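Local atomic coordinates of two-domain protein containing predicted PHP-like metal-dependent phosphoesterase (Bacteroides vulgatus ATCC 8482, PDB entry 3E38), a protein that probably acts as a metal-dependent phosphoesterase of the PHP type, binding zinc in one domain and carrying an Ig-like domain beside it. Residues F103-L108 and N112-K117; R251-K256 and T278-K283. All blocks are in the same frame, centred on the assembly; numbering follows the deposited sequence.

Contact 1 of 2, residues F103-L108 and N112-K117; sequences FNAIFL and NPLEQK
Ala105 and Leu108 meet the side chain of Leu114, whose CD2 methyl does all the touching from the 112-117 side; together these side chains make a small, wholly apolar and buried contact. Along strand 102-106, Phe103 is stacked with Trp135 and lies edge-to-face with Phe123 of helix 119-128. Asn104 points away from Leu114 and is hydrogen-bonded through OD1 to Asn136 and through ND2 to the carbonyl of Phe23, while its side chain touches the zinc ligands His24 and Glu93. Ala105 turns back toward Leu114, and its CB comes to 3.9 Å from Leu114 CD2. Its strand lies between 87-95 and 132-135, antiparallel to both, in the curled sheet of a PHP-type fold, which resembles a distorted TIM barrel; neighbouring residues therefore serve opposite faces, Asn104 that of the metal site and Ala105 the packed outer one. The side chain of Ala105 is about 12 Å from a zinc ion, and the contact lies across the strand from the metal site. Ile106 faces the other way again, onto Phe134 and Leu230. At Phe107 the backbone takes a left-handed conformation (phi 71°, psi 30°), which changes the course of the chain and is followed by Leu108 directed at Leu114 as Ala105 is. Leu108 and Leu114 reach tip to tip, CD1 of the former 3.4 Å from CD2 of the latter, tighter than usual van der Waals spacing. In Leu114, CG stands opposite the carbonyl carbon (chi1 -79°) and CD2 lies anti to CA, extending this branch toward the strand. The turn behind it is secured by Gln116, whose NE2 donates an almost straight bond of 2.7 Å to Pro113 O; the oxygen lies in the Gln116 amide plane, the donor tilted from that of the carbonyl.

Contact 2 of 2, residues R251-K256 and T278-K283; sequences RPFFEK and TDLVLK
Phe253 and Phe254, consecutive residues of helix 247-257, each present a ring edge to a leucine of the 278-283 segment. The Phe253 side chain crosses that of Leu280 at about a right angle, and Leu280 CD1 sits in the plane of the ring, 4.0 Å from Phe253 CE2, so that the methyl abuts the rim instead of lying over a face. Phe254 also meets its leucine at the ring edge: Leu282 CD2 is near the ring plane, 4.2 Å from Phe254 CE1. Both phenylalanines hold CG opposite the backbone N (chi1 -175° and 177°), which swings the rings from the helix flank toward the leucines, whose own CB atoms already point at the helix. Ahead of Leu280, the backbone is shaped by an ST turn: Thr278 OG1 accepts from Leu280 N at 3.0 Å and is also hydrogen-bonded to Asn276 OD1. The contact is apolar and buried. Phe253 is touched by Pro11 as well, and Leu282 by Phe329. The helix leads straight into strand 258-265 of the Ig-like sandwich and packs its phenylalanines against the crossing between the two antiparallel sheets, where 278-283 carries the chain from strand 269-276 to strand 282-286; there Leu282 touches Leu301 of strand 298-301, and Phe254 packs on Leu337 and, edge-to-face, on Tyr339 of strand 335-342.

In the fold
Following the chain from the N terminus, the zinc ligands from His24 to Glu93 come before contact 1, which closes a short loop of three intervening residues between strand 102-106 and the approach to helix 119-128. The remaining zinc ligands follow before helix 247-257 opens contact 2. This closes a longer, mainly beta excursion through strands 258-265 and 269-276, and joins the helix to the beginning of the next sheet. The two contacts are thus in series, neither nested nor crossing, and their centres lie 36 Å apart on opposite sides of the chain's centre. One is local to the PHP-like domain; the other ties helix 247-257 to the Ig-like part of the fold.

Contact 1 of 2, residues F103-L108 and N112-K117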
ATOM      1  N   PHE B 103       6.250  30.691  19.055  1.00 27.25           N
ATOM      2  CA  PHE B 103       6.312  31.350  17.735  1.00 26.82           C
ATOM      3  C   PHE B 103       7.551  30.915  16.966  1.00 26.12           C
ATOM      4  O   PHE B 103       8.577  30.671  17.531  1.00 27.48           O
ATOM      5  CB  PHE B 103       6.432  32.860  17.834  1.00 25.64           C
ATOM      6  CG  PHE B 103       5.147  33.595  18.235  1.00 32.58           C
ATOM      7  CD1 PHE B 103       4.517  33.335  19.422  1.00 29.36           C
ATOM      8  CD2 PHE B 103       4.618  34.587  17.403  1.00 30.10           C
ATOM      9  CE1 PHE B 103       3.348  33.997  19.767  1.00 39.55           C
ATOM     10  CE2 PHE B 103       3.457  35.239  17.726  1.00 40.30           C
ATOM     11  CZ  PHE B 103       2.818  34.948  18.917  1.00 41.36           C
ATOM     12  N   ASN B 104       7.426  30.896  15.651  1.00 26.43           N
ATOM     13  CA  ASN B 104       8.566  30.715  14.763  1.00 28.51           C
ATOM     14  C   ASN B 104       8.954  32.027  14.124  1.00 27.91           C
ATOM     15  O   ASN B 104       8.120  32.810  13.716  1.00 31.03           O
ATOM     16  CB  ASN B 104       8.321  29.681  13.695  1.00 26.40           C
ATOM     17  CG  ASN B 104       8.619  28.286  14.166  1.00 26.30           C
ATOM     18  OD1 ASN B 104       8.708  28.027  15.358  1.00 33.61           O
ATOM     19  ND2 ASN B 104       8.801  27.377  13.221  1.00 26.69           N
ATOM     20  N   ALA B 105      10.261  32.244  14.127  1.00 29.65           N
ATOM     21  CA  ALA B 105      10.938  33.370  13.502  1.00 26.45           C
ATOM     22  C   ALA B 105      11.691  32.764  12.333  1.00 28.50           C
ATOM     23  O   ALA B 105      12.587  31.954  12.536  1.00 27.93           O
ATOM     24  CB  ALA B 105      11.892  34.051  14.480  1.00 20.67           C
ATOM     25  N   ILE B 106      11.270  33.092  11.115  1.00 29.57           N
ATOM     26  CA  ILE B 106      11.974  32.600   9.932  1.00 30.42           C
ATOM     27  C   ILE B 106      12.532  33.785   9.135  1.00 29.58           C
ATOM     28  O   ILE B 106      12.215  34.973   9.344  1.00 27.17           O
ATOM     29  CB  ILE B 106      11.131  31.591   9.075  1.00 32.08           C
ATOM     30  CG1 ILE B 106       9.950  32.276   8.386  1.00 34.29           C
ATOM     31  CG2 ILE B 106      10.638  30.406   9.981  1.00 31.83           C
ATOM     32  CD1 ILE B 106       9.208  31.406   7.422  1.00 24.69           C
ATOM     33  N   PHE B 107      13.459  33.417   8.275  1.00 28.13           N
ATOM     34  CA  PHE B 107      14.231  34.387   7.487  1.00 27.25           C
ATOM     35  C   PHE B 107      15.202  35.123   8.405  1.00 28.21           C
ATOM     36  O   PHE B 107      15.558  36.264   8.226  1.00 31.78           O
ATOM     37  CB  PHE B 107      13.345  35.311   6.644  1.00 26.23           C
ATOM     38  CG  PHE B 107      12.762  34.611   5.437  1.00 19.31           C
ATOM     39  CD1 PHE B 107      13.565  34.331   4.356  1.00 27.96           C
ATOM     40  CD2 PHE B 107      11.469  34.134   5.432  1.00 24.55           C
ATOM     41  CE1 PHE B 107      13.071  33.675   3.287  1.00 23.20           C
ATOM     42  CE2 PHE B 107      10.946  33.479   4.340  1.00 23.13           C
ATOM     43  CZ  PHE B 107      11.751  33.240   3.268  1.00 26.56           C
ATOM     44  N   LEU B 108      15.615  34.414   9.421  1.00 28.13           N
ATOM     45  CA  LEU B 108      16.669  34.912  10.302  1.00 29.30           C
ATOM     46  C   LEU B 108      17.996  34.906   9.605  1.00 27.08           C
ATOM     47  O   LEU B 108      18.216  34.153   8.639  1.00 29.69           O
ATOM     48  CB  LEU B 108      16.819  34.017  11.562  1.00 30.17           C
ATOM     49  CG  LEU B 108      15.600  34.075  12.497  1.00 26.97           C
ATOM     50  CD1 LEU B 108      15.756  33.156  13.695  1.00 22.58           C
ATOM     51  CD2 LEU B 108      15.276  35.517  12.944  1.00 25.61           C
ATOM     52  N   ASN B 112      21.237  32.690  17.213  1.00 28.27           N
ATOM     53  CA  ASN B 112      21.822  32.876  18.555  1.00 27.78           C
ATOM     54  C   ASN B 112      21.251  34.016  19.390  1.00 29.25           C
ATOM     55  O   ASN B 112      21.022  33.862  20.587  1.00 31.53           O
ATOM     56  CB  ASN B 112      23.320  33.053  18.438  1.00 26.53           C
ATOM     57  CG  ASN B 112      24.018  31.750  18.210  1.00 27.80           C
ATOM     58  OD1 ASN B 112      23.508  30.708  18.609  1.00 21.26           O
ATOM     59  ND2 ASN B 112      25.191  31.794  17.594  1.00 24.59           N
ATOM     60  N   PRO B 113      21.063  35.171  18.772  1.00 28.70           N
ATOM     61  CA  PRO B 113      20.568  36.298  19.542  1.00 30.84           C
ATOM     62  C   PRO B 113      19.164  36.103  20.079  1.00 27.94           C
ATOM     63  O   PRO B 113      18.729  36.886  20.923  1.00 27.53           O
ATOM     64  CB  PRO B 113      20.576  37.454  18.511  1.00 31.86           C
ATOM     65  CG  PRO B 113      21.586  37.080  17.539  1.00 30.71           C
ATOM     66  CD  PRO B 113      21.637  35.592  17.484  1.00 26.69           C
ATOM     67  N   LEU B 114      18.461  35.083  19.573  1.00 30.16           N
ATOM     68  CA  LEU B 114      17.065  34.828  20.031  1.00 32.43           C
ATOM     69  C   LEU B 114      17.017  34.220  21.460  1.00 32.19           C
ATOM     70  O   LEU B 114      15.987  34.183  22.138  1.00 35.93           O
ATOM     71  CB  LEU B 114      16.256  33.984  19.038  1.00 31.80           C
ATOM     72  CG  LEU B 114      15.717  34.743  17.832  1.00 30.44           C
ATOM     73  CD1 LEU B 114      16.840  35.521  17.090  1.00 23.85           C
ATOM     74  CD2 LEU B 114      14.948  33.762  16.902  1.00 23.20           C
ATOM     75  N   GLU B 115      18.172  33.802  21.927  1.00 33.40           N
ATOM     76  CA  GLU B 115      18.275  33.264  23.277  1.00 31.97           C
ATOM     77  C   GLU B 115      18.380  34.441  24.230  1.00 30.73           C
ATOM     78  O   GLU B 115      19.419  35.063  24.332  1.00 31.47           O
ATOM     79  CB  GLU B 115      19.475  32.346  23.399  1.00 31.03           C
ATOM     80  CG  GLU B 115      19.543  31.651  24.713  1.00 36.12           C
ATOM     81  CD  GLU B 115      20.710  30.674  24.806  1.00 46.99           C
ATOM     82  OE1 GLU B 115      21.398  30.412  23.796  1.00 48.91           O
ATOM     83  OE2 GLU B 115      20.923  30.147  25.907  1.00 59.40           O
ATOM     84  N   GLN B 116      17.266  34.781  24.861  1.00 31.27           N
ATOM     85  CA  GLN B 116      17.223  35.910  25.821  1.00 31.19           C
ATOM     86  C   GLN B 116      16.417  35.522  27.017  1.00 29.97           C
ATOM     87  O   GLN B 116      15.579  34.657  26.944  1.00 32.25           O
ATOM     88  CB  GLN B 116      16.621  37.167  25.214  1.00 30.28           C
ATOM     89  CG  GLN B 116      17.299  37.661  23.969  1.00 32.42           C
ATOM     90  CD  GLN B 116      18.709  38.139  24.212  1.00 35.50           C
ATOM     91  OE1 GLN B 116      19.013  38.630  25.283  1.00 35.60           O
ATOM     92  NE2 GLN B 116      19.571  38.027  23.201  1.00 30.86           N
ATOM     93  N   LYS B 117      16.656  36.181  28.126  1.00 31.55           N
ATOM     94  CA  LYS B 117      15.935  35.840  29.338  1.00 33.74           C
ATOM     95  C   LYS B 117      14.458  36.120  29.161  1.00 32.06           C
ATOM     96  O   LYS B 117      13.644  35.249  29.321  1.00 32.61           O
ATOM     97  CB  LYS B 117      16.475  36.617  30.534  1.00 34.78           C
ATOM     98  CG  LYS B 117      15.949  36.058  31.857  1.00 41.42           C
ATOM     99  CD  LYS B 117      16.679  36.583  33.075  1.00 45.61           C
ATOM    100  CE  LYS B 117      16.148  35.898  34.330  1.00 52.12           C
ATOM    101  NZ  LYS B 117      16.935  36.219  35.562  1.00 54.37           N
TER

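Contact 2 of 2, residues R251-K256 and T278-K283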
ATOM      1  N   ARG B 251     -10.523  30.239  -4.964  1.00 33.45           N
ATOM      2  CA  ARG B 251     -11.432  30.239  -6.096  1.00 34.11           C
ATOM      3  C   ARG B 251     -10.655  30.024  -7.392  1.00 35.20           C
ATOM      4  O   ARG B 251     -10.945  29.094  -8.124  1.00 37.46           O
ATOM      5  CB  ARG B 251     -12.265  31.530  -6.178  1.00 34.89           C
ATOM      6  CG  ARG B 251     -13.081  31.651  -7.449  1.00 30.09           C
ATOM      7  CD  ARG B 251     -14.033  32.863  -7.355  1.00 29.13           C
ATOM      8  NE  ARG B 251     -14.761  32.805  -6.087  1.00 39.39           N
ATOM      9  CZ  ARG B 251     -15.787  31.977  -5.856  1.00 35.90           C
ATOM     10  NH1 ARG B 251     -16.200  31.179  -6.820  1.00 37.84           N
ATOM     11  NH2 ARG B 251     -16.406  31.944  -4.675  1.00 34.57           N
ATOM     12  N   PRO B 252      -9.667  30.887  -7.684  1.00 33.69           N
ATOM     13  CA  PRO B 252      -8.952  30.673  -8.933  1.00 33.72           C
ATOM     14  C   PRO B 252      -8.138  29.398  -8.973  1.00 33.23           C
ATOM     15  O   PRO B 252      -7.805  28.914 -10.059  1.00 34.91           O
ATOM     16  CB  PRO B 252      -7.990  31.877  -9.008  1.00 34.17           C
ATOM     17  CG  PRO B 252      -7.956  32.454  -7.620  1.00 35.64           C
ATOM     18  CD  PRO B 252      -9.353  32.203  -7.108  1.00 34.14           C
ATOM     19  N   PHE B 253      -7.827  28.880  -7.794  1.00 33.65           N
ATOM     20  CA  PHE B 253      -6.976  27.644  -7.663  1.00 31.35           C
ATOM     21  C   PHE B 253      -7.832  26.458  -8.047  1.00 28.83           C
ATOM     22  O   PHE B 253      -7.442  25.584  -8.815  1.00 28.10           O
ATOM     23  CB  PHE B 253      -6.398  27.525  -6.243  1.00 30.55           C
ATOM     24  CG  PHE B 253      -5.446  26.386  -6.048  1.00 34.31           C
ATOM     25  CD1 PHE B 253      -4.145  26.448  -6.542  1.00 34.17           C
ATOM     26  CD2 PHE B 253      -5.827  25.256  -5.340  1.00 36.43           C
ATOM     27  CE1 PHE B 253      -3.251  25.395  -6.357  1.00 38.01           C
ATOM     28  CE2 PHE B 253      -4.930  24.194  -5.159  1.00 42.43           C
ATOM     29  CZ  PHE B 253      -3.640  24.272  -5.673  1.00 33.71           C
ATOM     30  N   PHE B 254      -9.061  26.489  -7.570  1.00 31.40           N
ATOM     31  CA  PHE B 254     -10.000  25.413  -7.867  1.00 30.74           C
ATOM     32  C   PHE B 254     -10.245  25.347  -9.336  1.00 30.42           C
ATOM     33  O   PHE B 254     -10.363  24.293  -9.909  1.00 29.26           O
ATOM     34  CB  PHE B 254     -11.341  25.601  -7.173  1.00 31.50           C
ATOM     35  CG  PHE B 254     -12.342  24.526  -7.524  1.00 34.77           C
ATOM     36  CD1 PHE B 254     -12.206  23.247  -7.016  1.00 27.82           C
ATOM     37  CD2 PHE B 254     -13.422  24.794  -8.360  1.00 39.01           C
ATOM     38  CE1 PHE B 254     -13.118  22.252  -7.328  1.00 30.31           C
ATOM     39  CE2 PHE B 254     -14.350  23.776  -8.675  1.00 33.06           C
ATOM     40  CZ  PHE B 254     -14.197  22.530  -8.154  1.00 34.54           C
ATOM     41  N   GLU B 255     -10.326  26.519  -9.932  1.00 36.03           N
ATOM     42  CA  GLU B 255     -10.586  26.655 -11.385  1.00 36.13           C
ATOM     43  C   GLU B 255      -9.471  25.986 -12.199  1.00 35.04           C
ATOM     44  O   GLU B 255      -9.677  25.476 -13.296  1.00 35.95           O
ATOM     45  CB  GLU B 255     -10.745  28.137 -11.746  1.00 37.45           C
ATOM     46  CG  GLU B 255     -11.279  28.432 -13.130  1.00 45.17           C
ATOM     47  CD  GLU B 255     -10.227  28.316 -14.212  1.00 54.83           C
ATOM     48  OE1 GLU B 255      -9.111  28.866 -14.029  1.00 60.26           O
ATOM     49  OE2 GLU B 255     -10.530  27.698 -15.263  1.00 59.65           O
ATOM     50  N   LYS B 256      -8.295  25.932 -11.611  1.00 35.10           N
ATOM     51  CA  LYS B 256      -7.133  25.320 -12.259  1.00 33.42           C
ATOM     52  C   LYS B 256      -7.047  23.823 -11.956  1.00 34.79           C
ATOM     53  O   LYS B 256      -6.314  23.079 -12.617  1.00 35.01           O
ATOM     54  CB  LYS B 256      -5.859  25.966 -11.729  1.00 32.70           C
ATOM     55  CG  LYS B 256      -5.729  27.421 -12.002  1.00 36.00           C
ATOM     56  CD  LYS B 256      -5.295  27.651 -13.386  1.00 35.52           C
ATOM     57  CE  LYS B 256      -4.715  29.036 -13.507  1.00 42.96           C
ATOM     58  NZ  LYS B 256      -4.274  29.246 -14.893  1.00 44.42           N
ATOM     59  N   THR B 278      -5.331  17.119 -10.530  1.00 32.62           N
ATOM     60  CA  THR B 278      -4.432  17.250  -9.365  1.00 32.00           C
ATOM     61  C   THR B 278      -4.304  15.992  -8.536  1.00 31.43           C
ATOM     62  O   THR B 278      -4.860  14.951  -8.842  1.00 32.42           O
ATOM     63  CB  THR B 278      -4.863  18.380  -8.424  1.00 32.79           C
ATOM     64  OG1 THR B 278      -6.000  17.976  -7.664  1.00 35.11           O
ATOM     65  CG2 THR B 278      -5.246  19.639  -9.226  1.00 29.87           C
ATOM     66  N   ASP B 279      -3.473  16.121  -7.517  1.00 33.39           N
ATOM     67  CA  ASP B 279      -3.200  15.079  -6.523  1.00 30.76           C
ATOM     68  C   ASP B 279      -4.171  15.250  -5.349  1.00 32.24           C
ATOM     69  O   ASP B 279      -4.175  14.483  -4.379  1.00 32.39           O
ATOM     70  CB  ASP B 279      -1.761  15.163  -5.973  1.00 32.44           C
ATOM     71  CG  ASP B 279      -0.727  14.543  -6.868  1.00 32.06           C
ATOM     72  OD1 ASP B 279      -1.106  13.798  -7.795  1.00 36.44           O
ATOM     73  OD2 ASP B 279       0.477  14.788  -6.606  1.00 33.85           O
ATOM     74  N   LEU B 280      -5.006  16.270  -5.471  1.00 33.23           N
ATOM     75  CA  LEU B 280      -5.953  16.624  -4.440  1.00 31.20           C
ATOM     76  C   LEU B 280      -7.346  16.135  -4.731  1.00 30.64           C
ATOM     77  O   LEU B 280      -7.925  16.426  -5.773  1.00 32.28           O
ATOM     78  CB  LEU B 280      -6.069  18.152  -4.295  1.00 34.71           C
ATOM     79  CG  LEU B 280      -4.870  19.099  -4.174  1.00 37.79           C
ATOM     80  CD1 LEU B 280      -5.349  20.511  -3.684  1.00 37.65           C
ATOM     81  CD2 LEU B 280      -3.882  18.549  -3.259  1.00 27.52           C
ATOM     82  N   VAL B 281      -7.909  15.464  -3.748  1.00 30.26           N
ATOM     83  CA  VAL B 281      -9.263  15.015  -3.836  1.00 33.79           C
ATOM     84  C   VAL B 281     -10.103  16.253  -3.623  1.00 33.74           C
ATOM     85  O   VAL B 281      -9.741  17.145  -2.864  1.00 33.23           O
ATOM     86  CB  VAL B 281      -9.652  13.996  -2.780  1.00 36.80           C
ATOM     87  CG1 VAL B 281      -9.758  14.694  -1.425  1.00 40.03           C
ATOM     88  CG2 VAL B 281     -11.000  13.349  -3.175  1.00 31.38           C
ATOM     89  N   LEU B 282     -11.208  16.290  -4.338  1.00 32.56           N
ATOM     90  CA  LEU B 282     -12.115  17.434  -4.333  1.00 35.68           C
ATOM     91  C   LEU B 282     -13.495  16.953  -3.980  1.00 34.33           C
ATOM     92  O   LEU B 282     -13.970  15.978  -4.513  1.00 34.89           O
ATOM     93  CB  LEU B 282     -12.104  18.130  -5.708  1.00 36.09           C
ATOM     94  CG  LEU B 282     -10.712  18.564  -6.198  1.00 39.35           C
ATOM     95  CD1 LEU B 282     -10.646  18.755  -7.729  1.00 28.86           C
ATOM     96  CD2 LEU B 282     -10.244  19.842  -5.430  1.00 27.91           C
ATOM     97  N   LYS B 283     -14.133  17.638  -3.054  1.00 34.99           N
ATOM     98  CA  LYS B 283     -15.430  17.211  -2.583  1.00 33.75           C
ATOM     99  C   LYS B 283     -16.434  18.297  -2.761  1.00 33.00           C
ATOM    100  O   LYS B 283     -16.346  19.331  -2.139  1.00 34.50           O
ATOM    101  CB  LYS B 283     -15.330  16.804  -1.109  1.00 33.30           C
ATOM    102  CG  LYS B 283     -14.350  15.628  -0.850  1.00 34.08           C
ATOM    103  CD  LYS B 283     -14.224  15.351   0.645  1.00 39.21           C
ATOM    104  CE  LYS B 283     -13.149  14.319   0.989  1.00 47.71           C
TER